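Local atomic coordinates of bartonella effector protein (Bep) substrate of VirB T4SS (Bartonella sp. 1-1C, PDB entry 4PY3), a protein that probably transfers AMP from ATP to threonine or tyrosine side chains of target proteins, through its N-terminal Fic domain. Residues A[162-167]-A[178-183]. Residues are numbered along the deposited sequence; the frame is centred on the assembly and turned at random.
Sequences TQRVFF and LDFSVA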
ATOM      1  N   THR A 162       2.226  -2.692  -2.103  1.00 38.82           N
ATOM      2  CA  THR A 162       1.274  -2.132  -3.052  1.00 38.58           C
ATOM      3  C   THR A 162       1.424  -0.599  -3.188  1.00 39.67           C
ATOM      4  O   THR A 162       1.476  -0.082  -4.297  1.00 39.86           O
ATOM      5  CB  THR A 162      -0.172  -2.474  -2.657  1.00 37.27           C
ATOM      6  OG1 THR A 162      -0.338  -3.901  -2.626  1.00 37.16           O
ATOM      7  CG2 THR A 162      -1.147  -1.880  -3.659  1.00 37.03           C
ATOM      8  N   GLN A 163       1.431   0.108  -2.060  1.00 40.72           N
ATOM      9  CA  GLN A 163       1.560   1.575  -2.065  1.00 42.56           C
ATOM     10  C   GLN A 163       2.919   2.026  -2.582  1.00 43.05           C
ATOM     11  O   GLN A 163       2.989   3.011  -3.305  1.00 43.92           O
ATOM     12  CB  GLN A 163       1.169   2.225  -0.731  1.00 44.04           C
ATOM     13  CG  GLN A 163       2.030   1.764   0.410  1.00 45.85           C
ATOM     14  CD  GLN A 163       1.436   2.076   1.784  1.00 47.96           C
ATOM     15  OE1 GLN A 163       0.210   2.273   1.952  1.00 50.06           O
ATOM     16  NE2 GLN A 163       2.306   2.114   2.782  1.00 48.90           N
ATOM     17  N   ARG A 164       3.972   1.257  -2.330  1.00 42.93           N
ATOM     18  CA  ARG A 164       5.285   1.600  -2.889  1.00 44.05           C
ATOM     19  C   ARG A 164       5.305   1.514  -4.406  1.00 43.93           C
ATOM     20  O   ARG A 164       5.805   2.428  -5.074  1.00 44.93           O
ATOM     21  CB  ARG A 164       6.379   0.712  -2.329  1.00 44.70           C
ATOM     22  CG  ARG A 164       6.601   0.950  -0.858  1.00 45.24           C
ATOM     23  CD  ARG A 164       7.616  -0.018  -0.313  1.00 46.36           C
ATOM     24  NE  ARG A 164       7.547  -0.000   1.150  1.00 46.98           N
ATOM     25  CZ  ARG A 164       8.422  -0.569   1.969  1.00 48.48           C
ATOM     26  NH1 ARG A 164       9.495  -1.183   1.482  1.00 50.16           N
ATOM     27  NH2 ARG A 164       8.229  -0.505   3.280  1.00 48.55           N
ATOM     28  N   VAL A 165       4.755   0.435  -4.964  1.00 42.34           N
ATOM     29  CA  VAL A 165       4.708   0.324  -6.419  1.00 42.43           C
ATOM     30  C   VAL A 165       3.890   1.475  -7.009  1.00 42.16           C
ATOM     31  O   VAL A 165       4.258   2.041  -8.027  1.00 43.00           O
ATOM     32  CB  VAL A 165       4.151  -1.032  -6.883  1.00 41.53           C
ATOM     33  CG1 VAL A 165       3.880  -1.036  -8.382  1.00 41.87           C
ATOM     34  CG2 VAL A 165       5.139  -2.130  -6.551  1.00 42.20           C
ATOM     35  N   PHE A 166       2.783   1.804  -6.358  1.00 41.15           N
ATOM     36  CA  PHE A 166       1.907   2.878  -6.804  1.00 41.48           C
ATOM     37  C   PHE A 166       2.684   4.203  -6.872  1.00 43.38           C
ATOM     38  O   PHE A 166       2.639   4.901  -7.878  1.00 44.48           O
ATOM     39  CB  PHE A 166       0.731   3.000  -5.836  1.00 40.20           C
ATOM     40  CG  PHE A 166      -0.297   4.021  -6.232  1.00 40.44           C
ATOM     41  CD1 PHE A 166      -0.087   5.375  -5.972  1.00 41.06           C
ATOM     42  CD2 PHE A 166      -1.492   3.635  -6.819  1.00 39.82           C
ATOM     43  CE1 PHE A 166      -1.040   6.313  -6.307  1.00 41.61           C
ATOM     44  CE2 PHE A 166      -2.444   4.575  -7.164  1.00 40.66           C
ATOM     45  CZ  PHE A 166      -2.216   5.922  -6.912  1.00 41.40           C
ATOM     46  N   PHE A 167       3.407   4.531  -5.805  1.00 44.39           N
ATOM     47  CA  PHE A 167       4.155   5.790  -5.761  1.00 46.49           C
ATOM     48  C   PHE A 167       5.367   5.811  -6.665  1.00 48.66           C
ATOM     49  O   PHE A 167       5.670   6.853  -7.242  1.00 50.46           O
ATOM     50  CB  PHE A 167       4.522   6.181  -4.332  1.00 46.53           C
ATOM     51  CG  PHE A 167       3.435   6.948  -3.652  1.00 46.35           C
ATOM     52  CD1 PHE A 167       2.284   6.297  -3.202  1.00 45.12           C
ATOM     53  CD2 PHE A 167       3.525   8.325  -3.504  1.00 47.61           C
ATOM     54  CE1 PHE A 167       1.263   7.009  -2.589  1.00 45.26           C
ATOM     55  CE2 PHE A 167       2.508   9.041  -2.896  1.00 47.62           C
ATOM     56  CZ  PHE A 167       1.376   8.386  -2.439  1.00 46.48           C
ATOM     57  N   LEU A 178      11.246   7.394  -7.868  1.00 69.16           N
ATOM     58  CA  LEU A 178      11.269   6.946  -6.478  1.00 67.70           C
ATOM     59  C   LEU A 178      11.708   5.493  -6.444  1.00 66.51           C
ATOM     60  O   LEU A 178      11.169   4.670  -7.174  1.00 65.10           O
ATOM     61  CB  LEU A 178       9.887   7.047  -5.839  1.00 65.79           C
ATOM     62  CG  LEU A 178       9.394   8.402  -5.341  1.00 66.37           C
ATOM     63  CD1 LEU A 178       7.967   8.257  -4.841  1.00 64.36           C
ATOM     64  CD2 LEU A 178      10.285   8.946  -4.238  1.00 67.82           C
ATOM     65  N   ASP A 179      12.701   5.182  -5.623  1.00 67.03           N
ATOM     66  CA  ASP A 179      13.104   3.802  -5.429  1.00 66.84           C
ATOM     67  C   ASP A 179      13.209   3.499  -3.948  1.00 67.37           C
ATOM     68  O   ASP A 179      14.230   3.782  -3.324  1.00 69.13           O
ATOM     69  CB  ASP A 179      14.426   3.492  -6.133  1.00 68.68           C
ATOM     70  CG  ASP A 179      14.734   1.999  -6.164  1.00 68.71           C
ATOM     71  OD1 ASP A 179      13.912   1.191  -5.671  1.00 66.86           O
ATOM     72  OD2 ASP A 179      15.801   1.627  -6.685  1.00 70.40           O
ATOM     73  N   PHE A 180      12.147   2.905  -3.399  1.00 65.81           N
ATOM     74  CA  PHE A 180      12.080   2.609  -1.971  1.00 66.08           C
ATOM     75  C   PHE A 180      13.184   1.645  -1.535  1.00 69.87           C
ATOM     76  O   PHE A 180      13.612   1.701  -0.380  1.00 72.86           O
ATOM     77  CB  PHE A 180      10.707   2.049  -1.566  1.00 62.95           C
ATOM     78  CG  PHE A 180       9.626   3.088  -1.501  1.00 60.93           C
ATOM     79  CD1 PHE A 180       9.415   3.876  -0.366  1.00 61.13           C
ATOM     80  CD2 PHE A 180       8.826   3.286  -2.595  1.00 59.65           C
ATOM     81  CE1 PHE A 180       8.412   4.836  -0.353  1.00 59.90           C
ATOM     82  CE2 PHE A 180       7.823   4.235  -2.592  1.00 58.47           C
ATOM     83  CZ  PHE A 180       7.613   5.010  -1.466  1.00 58.83           C
ATOM     84  N   SER A 181      13.663   0.789  -2.448  1.00 71.93           N
ATOM     85  CA  SER A 181      14.724  -0.180  -2.102  1.00 74.32           C
ATOM     86  C   SER A 181      16.041   0.519  -1.763  1.00 77.61           C
ATOM     87  O   SER A 181      16.950  -0.124  -1.261  1.00 80.08           O
ATOM     88  CB  SER A 181      15.075  -1.172  -3.236  1.00 74.48           C
ATOM     89  OG  SER A 181      13.972  -1.782  -3.883  1.00 72.82           O
ATOM     90  N   VAL A 182      16.171   1.800  -2.094  1.00 78.46           N
ATOM     91  CA  VAL A 182      17.387   2.548  -1.772  1.00 82.81           C
ATOM     92  C   VAL A 182      17.455   2.888  -0.286  1.00 84.72           C
ATOM     93  O   VAL A 182      18.511   3.270   0.207  1.00 87.26           O
ATOM     94  CB  VAL A 182      17.487   3.864  -2.573  1.00 81.71           C
ATOM     95  N   ALA A 183      16.329   2.755   0.416  1.00 84.40           N
ATOM     96  CA  ALA A 183      16.250   3.083   1.842  1.00 85.41           C
ATOM     97  C   ALA A 183      15.899   1.864   2.683  1.00 83.68           C
ATOM     98  O   ALA A 183      15.216   0.950   2.222  1.00 83.00           O
ATOM     99  CB  ALA A 183      15.224   4.182   2.073  1.00 84.11           C
TER
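In the helical Fic domain, the connection that leaves helix 159-173 folds back on it before helix 185-197 begins, and its Phe-180 lies against Arg-164 of the helix. The aliphatic part of the arginine runs across one face of the ring: CG sits 3.8 Å from the ring centroid, 15° off the normal, in a CH-pi contact, while Arg-164 CB approaches Phe-180 CD2 to 3.6 Å. With CG anti to the carbonyl carbon (chi1 -67°) and the chain extended from there to NE, the arginine carries its guanidinium past the ring to a salt bridge with Glu-185 at the start of the next helix. At the ring's edge, Phe-167 CB lies 4.2 Å from Phe-180 CE2. Two residues earlier in the loop, Leu-178 brings its CD1 branch to 3.6 Å from the backbone O of Phe-167 and 4.1 Å from Phe-167 CB. The Phe-167 ring turns from the loop and meets Phe-146 of helix 135-152 edge to face. No hydrogen bond joins the two segments; the backbone N of Phe-180 donates instead to OE2 of Glu-168, the next residue of the helix. Asp-179 OD1 accepts from Ser-181 N at 3.3 Å, an Asx turn leading into the 3-10 segment 180-182. With Ile-214 also touching Leu-178 and Phe-180, this is a helix-connecting loop packed back on the preceding helix through CH-pi and apolar contacts, within the Fic helical bundle.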